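Local coordinates for leucine aminopeptidase 1 (PDB 2HC9), which is a two-zinc leucine aminopeptidase of the M17 family that releases N-terminal amino acids from peptides and probably serves in digestion, at residues A[329-334]-A[424-429]; A[419-424]-A[438-443]; A[259-264]-A[313-318]; A[365-370]-A[455-460]; A[221-226]-A[305-310]. The protein carries 1 engineered substitution. All coordinates share one frame; numbering follows the deposited sequence.

Contact 1: residues A[329-334]-A[424-429]; sequences EINNTD and SNLGKM. With ZN (zinc ion), chain B.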
# COMPACT_ATOMS: atom_id res chain seq x y z
N GLU A 329 6.96 14.71 -23.88
CA GLU A 329 5.87 13.78 -23.51
C GLU A 329 5.72 13.85 -22.01
O GLU A 329 6.66 13.49 -21.26
CB GLU A 329 6.23 12.35 -23.93
CG GLU A 329 5.14 11.35 -23.60
CD GLU A 329 5.49 9.93 -24.03
OE1 GLU A 329 6.62 9.66 -24.53
OE2 GLU A 329 4.61 9.07 -23.85
N ILE A 330 4.57 14.32 -21.56
CA ILE A 330 4.31 14.42 -20.13
C ILE A 330 3.85 13.05 -19.64
O ILE A 330 2.73 12.63 -19.94
CB ILE A 330 3.22 15.46 -19.83
CG1 ILE A 330 3.59 16.82 -20.44
CG2 ILE A 330 2.97 15.57 -18.29
CD1 ILE A 330 2.48 17.90 -20.34
N ASN A 331 4.71 12.34 -18.89
CA ASN A 331 4.26 11.10 -18.24
C ASN A 331 4.02 11.26 -16.75
O ASN A 331 3.66 10.31 -16.07
CB ASN A 331 5.22 9.93 -18.55
CG ASN A 331 6.62 10.16 -17.99
OD1 ASN A 331 7.08 11.30 -17.86
ND2 ASN A 331 7.32 9.06 -17.67
N ASN A 332 4.25 12.47 -16.25
CA ASN A 332 4.02 12.77 -14.85
C ASN A 332 3.55 14.22 -14.69
O ASN A 332 4.34 15.16 -14.76
CB ASN A 332 5.30 12.52 -14.03
CG ASN A 332 5.08 12.67 -12.54
OD1 ASN A 332 4.00 13.08 -12.09
ND2 ASN A 332 6.10 12.35 -11.77
N THR A 333 2.25 14.39 -14.48
CA THR A 333 1.66 15.72 -14.33
C THR A 333 2.14 16.43 -13.08
O THR A 333 1.99 17.64 -13.00
CB THR A 333 0.11 15.68 -14.30
OG1 THR A 333 -0.32 14.95 -13.14
CG2 THR A 333 -0.44 15.04 -15.59
N ASP A 334 2.69 15.68 -12.12
CA ASP A 334 3.24 16.26 -10.87
C ASP A 334 4.72 16.66 -11.04
O ASP A 334 5.33 17.25 -10.14
CB ASP A 334 3.10 15.21 -9.76
CG ASP A 334 3.21 15.80 -8.35
OD1 ASP A 334 3.32 17.04 -8.17
OD2 ASP A 334 3.17 15.00 -7.41
N SER A 424 9.64 12.91 -17.05
CA SER A 424 10.11 12.17 -15.88
C SER A 424 10.31 10.71 -16.23
O SER A 424 10.04 10.28 -17.36
CB SER A 424 9.16 12.33 -14.68
OG SER A 424 8.10 11.44 -14.75
N ASN A 425 10.80 9.96 -15.25
CA ASN A 425 10.91 8.52 -15.37
C ASN A 425 10.25 7.92 -14.13
O ASN A 425 10.61 8.25 -13.00
CB ASN A 425 12.39 8.13 -15.48
CG ASN A 425 12.58 6.65 -15.77
OD1 ASN A 425 11.93 5.81 -15.15
ND2 ASN A 425 13.46 6.33 -16.71
N LEU A 426 9.25 7.07 -14.34
CA LEU A 426 8.44 6.59 -13.22
C LEU A 426 8.95 5.26 -12.68
O LEU A 426 8.33 4.67 -11.78
CB LEU A 426 6.97 6.47 -13.63
CG LEU A 426 6.26 7.79 -13.98
CD1 LEU A 426 4.80 7.51 -14.35
CD2 LEU A 426 6.32 8.76 -12.81
N GLY A 427 10.04 4.76 -13.25
CA GLY A 427 10.67 3.56 -12.75
C GLY A 427 12.11 3.76 -12.29
O GLY A 427 12.45 4.78 -11.69
N LYS A 428 12.94 2.77 -12.57
CA LYS A 428 14.34 2.81 -12.19
C LYS A 428 15.06 3.72 -13.17
O LYS A 428 14.79 3.69 -14.37
CB LYS A 428 14.96 1.41 -12.23
CG LYS A 428 15.32 0.88 -10.86
CD LYS A 428 14.13 0.93 -9.91
CE LYS A 428 14.50 0.46 -8.49
NZ LYS A 428 15.28 -0.82 -8.47
N MET A 429 15.93 4.56 -12.65
CA MET A 429 16.70 5.41 -13.52
C MET A 429 18.18 5.41 -13.11
O MET A 429 18.50 5.07 -11.97
CB MET A 429 16.07 6.80 -13.56
CG MET A 429 16.21 7.64 -12.31
SD MET A 429 15.07 9.09 -12.38
CE MET A 429 13.68 8.32 -11.61
ZN ZN B . 4.33 18.64 -8.78
O HOH W 1 6.10 19.25 -8.01
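Asn-331 and Ser-424 pin together two irregular loops of the M17 catalytic domain, just where the family's zinc-binding N-T-D-A-E-G-R-L signature begins at Asn-332. The hydrogen bonds centre on the Asn-331 amide. Its ND2 donates to Ser-424 O over 3.0 Å, with the acceptor close to the amide plane but the donor well above the plane of the serine carbonyl. Its OD1 receives Ser-424 OG at 3.3 Å, again from above, and Ser-424 N in a weak bond of 3.1 Å. With chi1 at 63°, CG lies between the backbone N and the carbonyl carbon, which brings the amide up to Ser-424, and the bonds at OD1 and ND2 then limit its rotation. Van der Waals contacts add to this: Ser-424 OG lies 3.1 Å from Asn-332 CB, while Leu-426 straddles the chain, CD1 3.5 Å from Asn-331 O and CD2 against Asn-332 ND2 at 3.7 Å. Within 329-334, Asn-332 OD1 accepts from Asp-334 N over 2.9 Å, an Asx turn just ahead of the metal ligand Asp-334. Lys-266 of a second subunit packs on Asn-332. Metal bonds close the series. Glu-336 and Asp-257 also bind the zinc, water 1 is a further ligand, and Asp-334 grips the ion twice, through its backbone O and through OD1 at 2.0 Å.

Contact 2: residues A[419-424]-A[438-443]; sequences ADMKNS and GLLIGA. Engineered in segment 438-443: Leu-440 (natural residue Phe).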
# COMPACT_ATOMS: atom_id res chain seq x y z
N ALA A 419 8.37 11.68 -28.59
CA ALA A 419 8.66 13.10 -28.45
C ALA A 419 10.14 13.26 -28.23
O ALA A 419 10.87 12.28 -28.12
CB ALA A 419 7.88 13.70 -27.28
N ASP A 420 10.60 14.50 -28.18
CA ASP A 420 12.02 14.74 -27.98
C ASP A 420 12.50 14.23 -26.63
O ASP A 420 13.64 13.82 -26.49
CB ASP A 420 12.32 16.24 -28.11
CG ASP A 420 12.17 16.73 -29.53
OD1 ASP A 420 12.36 15.93 -30.49
OD2 ASP A 420 11.90 17.94 -29.70
N MET A 421 11.60 14.20 -25.65
CA MET A 421 11.93 13.64 -24.33
C MET A 421 10.64 13.48 -23.55
O MET A 421 9.60 14.05 -23.91
CB MET A 421 12.87 14.59 -23.55
CG MET A 421 12.21 15.93 -23.22
SD MET A 421 13.41 17.26 -22.97
CE MET A 421 13.65 17.66 -24.70
N LYS A 422 10.71 12.70 -22.47
CA LYS A 422 9.64 12.68 -21.46
C LYS A 422 10.03 13.67 -20.37
O LYS A 422 11.20 14.00 -20.25
CB LYS A 422 9.55 11.28 -20.84
CG LYS A 422 9.10 10.17 -21.79
CD LYS A 422 8.78 8.89 -21.01
CE LYS A 422 8.28 7.80 -21.97
NZ LYS A 422 7.99 6.51 -21.27
N ASN A 423 9.08 14.09 -19.54
CA ASN A 423 9.42 14.95 -18.40
C ASN A 423 9.89 14.22 -17.14
O ASN A 423 10.49 14.82 -16.26
CB ASN A 423 8.30 15.98 -18.11
CG ASN A 423 7.08 15.37 -17.40
OD1 ASN A 423 6.67 14.25 -17.69
ND2 ASN A 423 6.46 16.14 -16.51
N SER A 424 9.64 12.91 -17.05
CA SER A 424 10.11 12.17 -15.88
C SER A 424 10.31 10.71 -16.23
O SER A 424 10.04 10.28 -17.36
CB SER A 424 9.16 12.33 -14.68
OG SER A 424 8.10 11.44 -14.75
N GLY A 438 16.39 18.22 -12.96
CA GLY A 438 17.09 19.41 -13.45
C GLY A 438 17.48 19.31 -14.91
O GLY A 438 17.45 20.30 -15.64
N LEU A 439 17.84 18.10 -15.36
CA LEU A 439 18.26 17.89 -16.76
C LEU A 439 17.11 18.09 -17.73
O LEU A 439 17.34 18.47 -18.87
CB LEU A 439 18.86 16.48 -16.94
CG LEU A 439 20.23 16.27 -16.28
CD1 LEU A 439 20.62 14.77 -16.42
CD2 LEU A 439 21.27 17.19 -16.91
N LEU A 440 15.87 17.83 -17.29
CA LEU A 440 14.73 18.14 -18.16
C LEU A 440 14.74 19.65 -18.46
O LEU A 440 14.57 20.04 -19.61
CB LEU A 440 13.39 17.74 -17.50
CG LEU A 440 12.10 18.02 -18.28
CD1 LEU A 440 11.63 19.52 -18.33
CD2 LEU A 440 12.08 17.32 -19.69
N ILE A 441 14.95 20.47 -17.43
CA ILE A 441 15.05 21.92 -17.63
C ILE A 441 16.19 22.26 -18.59
O ILE A 441 15.99 22.96 -19.62
CB ILE A 441 15.29 22.65 -16.27
CG1 ILE A 441 14.12 22.41 -15.30
CG2 ILE A 441 15.48 24.16 -16.50
CD1 ILE A 441 14.46 22.74 -13.84
N GLY A 442 17.38 21.76 -18.29
CA GLY A 442 18.57 22.10 -19.09
C GLY A 442 18.54 21.60 -20.52
O GLY A 442 19.21 22.16 -21.38
N ALA A 443 17.77 20.55 -20.78
CA ALA A 443 17.67 19.99 -22.13
C ALA A 443 17.13 21.01 -23.15
O ALA A 443 17.26 20.81 -24.35
CB ALA A 443 16.78 18.71 -22.12
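The backbones of 419-424 and 438-443 come nearest at Asn-423 and Leu-440, whose CA atoms are 6.2 Å apart, and no hydrogen bond joins them. Leu-440, an engineered residue replacing phenylalanine, reaches across with its CG anti to the backbone N (chi1 179°). Its CD2 methyl meets Met-421 SD at 3.5 Å, lies equally close, 3.5 Å, to Lys-422 O, and touches Asn-423 CA at 3.8 Å. Helix 433-442 is thereby packed against the short strand 421-422, an outer strand of a small three-stranded sheet, where it runs parallel to strand 327-329. The Met-421 chain crosses Leu-440 at about a right angle and bends at chi3 (82°), bringing SD within 3.8 Å of Ala-443 CB and CE to 4.2 Å from that same methyl. Shortening Met-421 to an alanine would probably open a gap between Leu-440 and Ala-443, leaving both methyl groups without the sulfur they pack on. Lys-422 O is buried here with no polar partner in the model. Asn-423 turns its amide elsewhere, ND2 donating to Ala-335 O and Asn-332 O, while its backbone O accepts from Arg-338 NH1, a residue predicted to be catalytic whose side chain also touches Leu-440.

Contact 3: residues A[259-264]-A[313-318]; sequences GGLQIK and ANKPDD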
# COMPACT_ATOMS: atom_id res chain seq x y z
N GLY A 259 -0.74 18.05 -7.77
CA GLY A 259 -0.13 16.95 -8.52
C GLY A 259 -0.69 16.87 -9.96
O GLY A 259 -0.06 16.27 -10.86
N GLY A 260 -1.87 17.44 -10.16
CA GLY A 260 -2.58 17.32 -11.44
C GLY A 260 -3.35 16.01 -11.51
O GLY A 260 -3.65 15.40 -10.49
N LEU A 261 -3.69 15.55 -12.72
CA LEU A 261 -4.47 14.32 -12.80
C LEU A 261 -3.77 13.10 -12.19
O LEU A 261 -4.44 12.19 -11.68
CB LEU A 261 -4.96 14.04 -14.22
CG LEU A 261 -6.22 14.79 -14.65
CD1 LEU A 261 -6.34 14.74 -16.17
CD2 LEU A 261 -7.51 14.21 -14.00
N GLN A 262 -2.43 13.07 -12.21
CA GLN A 262 -1.69 12.12 -11.38
C GLN A 262 -1.58 12.73 -9.98
O GLN A 262 -0.54 13.25 -9.56
CB GLN A 262 -0.32 11.77 -11.98
CG GLN A 262 -0.48 10.85 -13.20
CD GLN A 262 0.73 10.89 -14.09
OE1 GLN A 262 1.00 11.91 -14.73
NE2 GLN A 262 1.46 9.79 -14.15
N ILE A 263 -2.70 12.66 -9.27
CA ILE A 263 -2.95 13.49 -8.09
C ILE A 263 -2.11 13.04 -6.90
O ILE A 263 -1.83 11.84 -6.73
CB ILE A 263 -4.46 13.41 -7.75
CG1 ILE A 263 -4.91 14.56 -6.84
CG2 ILE A 263 -4.87 12.02 -7.22
CD1 ILE A 263 -6.48 14.71 -6.84
N LYS A 264 -1.70 14.01 -6.07
CA LYS A 264 -1.02 13.70 -4.82
C LYS A 264 -1.94 12.97 -3.84
O LYS A 264 -3.17 12.97 -4.00
CB LYS A 264 -0.49 15.00 -4.19
CG LYS A 264 0.62 15.62 -5.06
CD LYS A 264 1.16 16.88 -4.35
CE LYS A 264 2.27 17.55 -5.19
NZ LYS A 264 3.55 16.70 -5.14
N ALA A 313 -7.11 19.62 -18.00
CA ALA A 313 -5.74 19.55 -17.43
C ALA A 313 -4.84 18.63 -18.27
O ALA A 313 -5.33 17.74 -18.99
CB ALA A 313 -5.76 19.08 -15.96
N ASN A 314 -3.52 18.82 -18.15
CA ASN A 314 -2.53 17.82 -18.57
C ASN A 314 -2.91 16.41 -18.09
O ASN A 314 -3.42 16.26 -16.97
CB ASN A 314 -1.16 18.13 -17.94
CG ASN A 314 -0.43 19.31 -18.60
OD1 ASN A 314 -0.69 19.68 -19.76
ND2 ASN A 314 0.52 19.90 -17.84
N LYS A 315 -2.67 15.42 -18.94
CA LYS A 315 -2.92 13.99 -18.69
C LYS A 315 -1.61 13.27 -19.06
O LYS A 315 -0.99 13.64 -20.04
CB LYS A 315 -3.95 13.45 -19.70
CG LYS A 315 -5.31 14.06 -19.74
CD LYS A 315 -6.17 13.42 -20.80
CE LYS A 315 -6.23 14.25 -22.06
NZ LYS A 315 -7.40 15.14 -22.07
N PRO A 316 -1.19 12.25 -18.32
CA PRO A 316 0.04 11.57 -18.78
C PRO A 316 -0.19 10.89 -20.13
O PRO A 316 -1.23 10.24 -20.32
CB PRO A 316 0.31 10.52 -17.70
CG PRO A 316 -1.03 10.37 -16.96
CD PRO A 316 -1.72 11.69 -17.06
N ASP A 317 0.78 11.07 -21.03
CA ASP A 317 0.76 10.71 -22.46
C ASP A 317 0.70 11.96 -23.33
O ASP A 317 1.13 11.92 -24.50
CB ASP A 317 -0.40 9.80 -22.89
CG ASP A 317 -0.28 8.39 -22.33
OD1 ASP A 317 0.76 8.02 -21.73
OD2 ASP A 317 -1.27 7.65 -22.51
N ASP A 318 0.15 13.06 -22.80
CA ASP A 318 0.05 14.30 -23.58
C ASP A 318 1.44 14.71 -24.08
O ASP A 318 2.42 14.57 -23.36
CB ASP A 318 -0.48 15.46 -22.75
CG ASP A 318 -2.00 15.45 -22.57
OD1 ASP A 318 -2.71 14.54 -23.10
OD2 ASP A 318 -2.47 16.37 -21.88
O HOH W 2 -2.72 17.42 -14.79
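Gln-262 runs antiparallel along the ring of Pro-316, and can be followed outward atom by atom. From CB the chain leaves anti to the carbonyl carbon; chi1 of -73° sets CG 3.8 Å from Pro-316 CG, and the chain then runs extended. CD follows at 3.4 Å from that same ring carbon, and OE1 ends 3.4 Å from Pro-316 CB. NE2 lies 3.8 Å from Pro-316 CG. Both ends of the amide have polar partners outside the two segments: OE1 accepts from Thr-333 N, and NE2 donates to Asn-331 O and to Lys-266 O of a second subunit, which together hold the amide's rotation. At its backbone, Gln-262 is the centre of an inverse gamma turn. No direct hydrogen bond links the segments; water 2 does so instead, accepting from Leu-261 N at 3.0 Å and donating to Asn-314 O at 2.6 Å. The proline side is shaped by a type II turn from Lys-315 to Asp-318, closed by Asp-318 N to Lys-315 O at 3.0 Å and by Lys-315 N giving to Asp-318 OD2 from above the carboxylate plane. The loop 259-264, which ends at the predicted catalytic Lys-264, follows strand 256-257 and precedes helix 277-290; its partner joins strand 297-307 to strand 319-321, with Asn-314 resting on helix 218-224.

Contact 4: residues A[365-370]-A[455-460]; sequences GAQAWL and HLDIAA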
# COMPACT_ATOMS: atom_id res chain seq x y z
N GLY A 365 10.66 15.90 -4.00
CA GLY A 365 10.82 15.18 -2.74
C GLY A 365 12.15 14.42 -2.66
O GLY A 365 12.73 14.29 -1.57
N ALA A 366 12.64 13.96 -3.82
CA ALA A 366 13.93 13.25 -3.89
C ALA A 366 15.12 14.10 -3.43
O ALA A 366 16.13 13.55 -2.98
CB ALA A 366 14.18 12.76 -5.29
N GLN A 367 15.00 15.43 -3.52
CA GLN A 367 16.11 16.33 -3.13
C GLN A 367 16.63 16.06 -1.69
O GLN A 367 17.83 16.07 -1.48
CB GLN A 367 15.72 17.81 -3.40
CG GLN A 367 16.67 18.86 -2.78
CD GLN A 367 16.34 19.12 -1.31
OE1 GLN A 367 15.18 19.39 -0.96
NE2 GLN A 367 17.34 19.00 -0.44
N ALA A 368 15.73 15.81 -0.74
CA ALA A 368 16.10 15.53 0.66
C ALA A 368 16.98 14.26 0.78
O ALA A 368 17.80 14.14 1.70
CB ALA A 368 14.85 15.37 1.51
N TRP A 369 16.80 13.32 -0.15
CA TRP A 369 17.62 12.08 -0.13
C TRP A 369 19.03 12.32 -0.71
O TRP A 369 19.94 11.51 -0.54
CB TRP A 369 16.91 10.93 -0.86
CG TRP A 369 15.61 10.53 -0.19
CD1 TRP A 369 14.52 11.34 0.09
CD2 TRP A 369 15.26 9.22 0.28
NE1 TRP A 369 13.54 10.61 0.71
CE2 TRP A 369 13.97 9.31 0.84
CE3 TRP A 369 15.91 8.00 0.28
CZ2 TRP A 369 13.31 8.20 1.38
CZ3 TRP A 369 15.26 6.89 0.84
CH2 TRP A 369 13.98 7.01 1.38
N LEU A 370 19.20 13.44 -1.41
CA LEU A 370 20.49 13.79 -1.96
C LEU A 370 21.26 14.72 -1.02
O LEU A 370 22.42 14.45 -0.67
CB LEU A 370 20.31 14.41 -3.35
CG LEU A 370 21.58 14.61 -4.21
CD1 LEU A 370 21.18 14.62 -5.71
CD2 LEU A 370 22.27 15.94 -3.84
N HIS A 455 21.01 25.10 -11.69
CA HIS A 455 19.68 24.73 -11.18
C HIS A 455 19.80 24.43 -9.68
O HIS A 455 20.74 23.75 -9.26
CB HIS A 455 19.22 23.47 -11.95
CG HIS A 455 18.13 22.71 -11.25
ND1 HIS A 455 16.86 23.23 -11.09
CD2 HIS A 455 18.12 21.49 -10.67
CE1 HIS A 455 16.12 22.35 -10.43
NE2 HIS A 455 16.86 21.29 -10.16
N LEU A 456 18.88 24.95 -8.86
CA LEU A 456 18.99 24.80 -7.42
C LEU A 456 17.64 24.28 -6.91
O LEU A 456 16.63 24.98 -7.01
CB LEU A 456 19.33 26.16 -6.76
CG LEU A 456 19.54 26.13 -5.23
CD1 LEU A 456 20.74 25.24 -4.85
CD2 LEU A 456 19.74 27.55 -4.70
N ASP A 457 17.63 23.08 -6.34
CA ASP A 457 16.41 22.46 -5.80
C ASP A 457 16.37 22.68 -4.28
O ASP A 457 17.25 22.22 -3.53
CB ASP A 457 16.44 20.96 -6.13
CG ASP A 457 15.10 20.24 -5.86
OD1 ASP A 457 14.20 20.72 -5.14
OD2 ASP A 457 14.96 19.12 -6.41
N ILE A 458 15.33 23.38 -3.84
CA ILE A 458 15.27 23.85 -2.45
C ILE A 458 14.01 23.31 -1.73
O ILE A 458 13.58 23.88 -0.72
CB ILE A 458 15.31 25.41 -2.37
CG1 ILE A 458 14.09 26.04 -3.09
CG2 ILE A 458 16.61 25.93 -2.98
CD1 ILE A 458 13.84 27.54 -2.71
N ALA A 459 13.46 22.21 -2.23
CA ALA A 459 12.19 21.70 -1.68
C ALA A 459 12.21 21.62 -0.15
O ALA A 459 11.30 22.14 0.52
CB ALA A 459 11.88 20.33 -2.29
N ALA A 460 13.21 20.96 0.41
CA ALA A 460 13.26 20.80 1.87
C ALA A 460 13.80 22.03 2.62
O ALA A 460 13.22 22.42 3.64
CB ALA A 460 14.03 19.51 2.28
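Gln-367 OE1 accepts a nearly straight hydrogen bond from Ala-460 N, 2.9 Å long with 163° at the hydrogen. The bond ties the first turn of helix 367-371 to the chain leaving strand 452-457, a member of the main mixed sheet of the catalytic domain. A bend at chi2 (-83°) folds the glutamine back over Asp-457: its CB rests 3.4 Å from Asp-457 OD2 and its CG 3.5 Å from Asp-457 O, and the amide and carboxylate planes stand 64° apart. The other end of the amide is held by its own chain, NE2 donating to Ser-371 OG and Gly-372 O. A leucine in place of Gln-367 would probably leave Ala-460 N without its acceptor and free the 459-460 backbone from the helix. Asp-457 is itself well gripped, OD2 by Thr-364 OG1 and OD1 by Leu-363 N. Leu-363 and Thr-364 line the bicarbonate pocket, so the aspartate fastens that loop to the end of the strand. Trp-369 of a third subunit packs on Ala-366 and Leu-370 nearby. OD1 of Asp-457 also takes a weak bond from Ala-459 N at 3.4 Å, and the methyl groups of Ala-368 and Ala-460 meet, CB to CB, at 4.3 Å.

Contact 5: residues A[221-226]-A[305-310]; sequences YHVGKA and VENNVS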
# COMPACT_ATOMS: atom_id res chain seq x y z
N TYR A 221 1.92 27.43 -19.95
CA TYR A 221 0.49 27.43 -20.27
C TYR A 221 -0.16 26.09 -19.94
O TYR A 221 -1.20 26.05 -19.27
CB TYR A 221 0.24 27.74 -21.76
CG TYR A 221 -1.24 27.72 -22.07
CD1 TYR A 221 -1.85 26.58 -22.63
CD2 TYR A 221 -2.04 28.82 -21.77
CE1 TYR A 221 -3.23 26.57 -22.93
CE2 TYR A 221 -3.41 28.81 -22.06
CZ TYR A 221 -3.99 27.67 -22.62
OH TYR A 221 -5.35 27.65 -22.90
N HIS A 222 0.41 25.00 -20.45
CA HIS A 222 -0.28 23.73 -20.29
C HIS A 222 -0.33 23.23 -18.85
O HIS A 222 -1.32 22.66 -18.42
CB HIS A 222 0.21 22.69 -21.32
CG HIS A 222 -0.19 23.05 -22.72
ND1 HIS A 222 -1.50 23.01 -23.15
CD2 HIS A 222 0.54 23.51 -23.77
CE1 HIS A 222 -1.56 23.41 -24.42
NE2 HIS A 222 -0.33 23.73 -24.81
N VAL A 223 0.72 23.52 -18.08
CA VAL A 223 0.68 23.21 -16.65
C VAL A 223 -0.44 23.99 -15.94
O VAL A 223 -1.20 23.41 -15.14
CB VAL A 223 2.06 23.47 -15.96
CG1 VAL A 223 1.95 23.44 -14.44
CG2 VAL A 223 3.08 22.40 -16.45
N GLY A 224 -0.52 25.29 -16.21
CA GLY A 224 -1.41 26.17 -15.43
C GLY A 224 -2.84 26.32 -15.93
O GLY A 224 -3.65 27.01 -15.29
N LYS A 225 -3.15 25.71 -17.08
CA LYS A 225 -4.44 25.95 -17.78
C LYS A 225 -5.65 25.43 -16.99
O LYS A 225 -6.77 25.90 -17.21
CB LYS A 225 -4.46 25.33 -19.19
CG LYS A 225 -4.27 23.79 -19.23
CD LYS A 225 -4.15 23.26 -20.69
CE LYS A 225 -3.60 21.83 -20.70
NZ LYS A 225 -3.61 21.26 -22.07
N ALA A 226 -5.43 24.47 -16.10
CA ALA A 226 -6.54 23.95 -15.28
C ALA A 226 -6.54 24.59 -13.87
O ALA A 226 -7.20 24.10 -12.96
CB ALA A 226 -6.47 22.42 -15.20
N VAL A 305 1.94 29.47 -11.85
CA VAL A 305 0.84 28.60 -12.31
C VAL A 305 0.18 27.94 -11.10
O VAL A 305 0.78 27.86 -10.03
CB VAL A 305 1.35 27.45 -13.22
CG1 VAL A 305 2.01 27.99 -14.50
CG2 VAL A 305 2.29 26.50 -12.43
N GLU A 306 -1.05 27.48 -11.26
CA GLU A 306 -1.60 26.53 -10.30
C GLU A 306 -1.85 25.21 -11.03
O GLU A 306 -2.42 25.20 -12.12
CB GLU A 306 -2.88 27.06 -9.65
CG GLU A 306 -3.48 26.02 -8.64
CD GLU A 306 -4.56 26.58 -7.72
OE1 GLU A 306 -4.53 27.79 -7.40
OE2 GLU A 306 -5.45 25.79 -7.30
N ASN A 307 -1.38 24.10 -10.43
CA ASN A 307 -1.46 22.77 -11.05
C ASN A 307 -2.66 22.03 -10.44
O ASN A 307 -2.60 21.54 -9.30
CB ASN A 307 -0.14 22.01 -10.79
CG ASN A 307 0.01 20.77 -11.68
OD1 ASN A 307 -0.53 20.72 -12.78
ND2 ASN A 307 0.72 19.75 -11.18
N ASN A 308 -3.78 22.01 -11.16
CA ASN A 308 -5.04 21.52 -10.60
C ASN A 308 -5.72 20.55 -11.57
O ASN A 308 -5.13 20.14 -12.57
CB ASN A 308 -5.98 22.69 -10.18
CG ASN A 308 -6.81 22.37 -8.92
OD1 ASN A 308 -7.51 21.35 -8.86
ND2 ASN A 308 -6.75 23.25 -7.91
N VAL A 309 -6.95 20.16 -11.25
CA VAL A 309 -7.56 18.98 -11.84
C VAL A 309 -8.87 19.37 -12.54
O VAL A 309 -9.81 19.88 -11.90
CB VAL A 309 -7.86 17.92 -10.73
CG1 VAL A 309 -8.64 16.75 -11.30
CG2 VAL A 309 -6.54 17.46 -10.09
N SER A 310 -8.92 19.16 -13.85
CA SER A 310 -10.18 19.30 -14.60
C SER A 310 -10.06 18.55 -15.92
O SER A 310 -8.96 18.08 -16.25
CB SER A 310 -10.49 20.79 -14.87
OG SER A 310 -9.76 21.26 -16.00
O HOH W 3 -3.55 23.43 -13.83
O HOH W 4 -2.73 28.58 -13.36
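The Asn-307 amide turns its OD1 to Val-223, 3.6 Å from the valine's O and also beside its CG1, while ND2 donates to Asp-257 OD1 and Thr-333 O next to the zinc site. Just before Val-223 in the helix two rings meet: Tyr-221 CD1 sits over the centre of the His-222 ring, and Lys-225 CB covers part of one tyrosine face. Lys-225 CE lies in plane at the edge of the imidazole, and NZ donates to His-222 ND1 at 2.9 Å. Across the contact, Val-223 CG1 and Val-305 CG2 touch at 3.7 Å, their side chains crossing at about a right angle. Gly-224, near the end of helix 218-224, rides directly on strand 297-307; its CA makes a C-H...O contact with Glu-306 O at 3.6 Å, and a CB there would clash with Val-305 CG1. Water 4 donates to Gly-224 O at 2.7 Å and accepts from Glu-306 N at 2.9 Å. Water 3 accepts from Asn-308 N at 3.0 Å and also reaches Val-223 O and Glu-306 O. With no direct hydrogen bond between the segments, the polar link between them runs through these two waters, whereas Ala-226 O is buried against Asn-308 CB without any polar partner in the model.

In the fold
All five contacts are buried and lie in the catalytic domain. Contacts 4 and 5 reach the same main sheet, yet their centres are 23 Å apart: one uses a side-chain amide, the other valines, a glycine and waters. Contacts 1 and 2 share Ser-424 and meet in the small sheet, where polar loop pairing gives way to sulfur and methyl packing. Contact 3, made of loops alone, touches contact 1 through Thr-333 and Gly-259 and contact 5 through Asn-314 and Val-223. Contacts 1, 3 and 5 thus gather round the zinc site, and contacts 1, 2, 3 and 5 also touch a second subunit; contact 4 lies nearest the chain's centre and, like contact 1, touches a third.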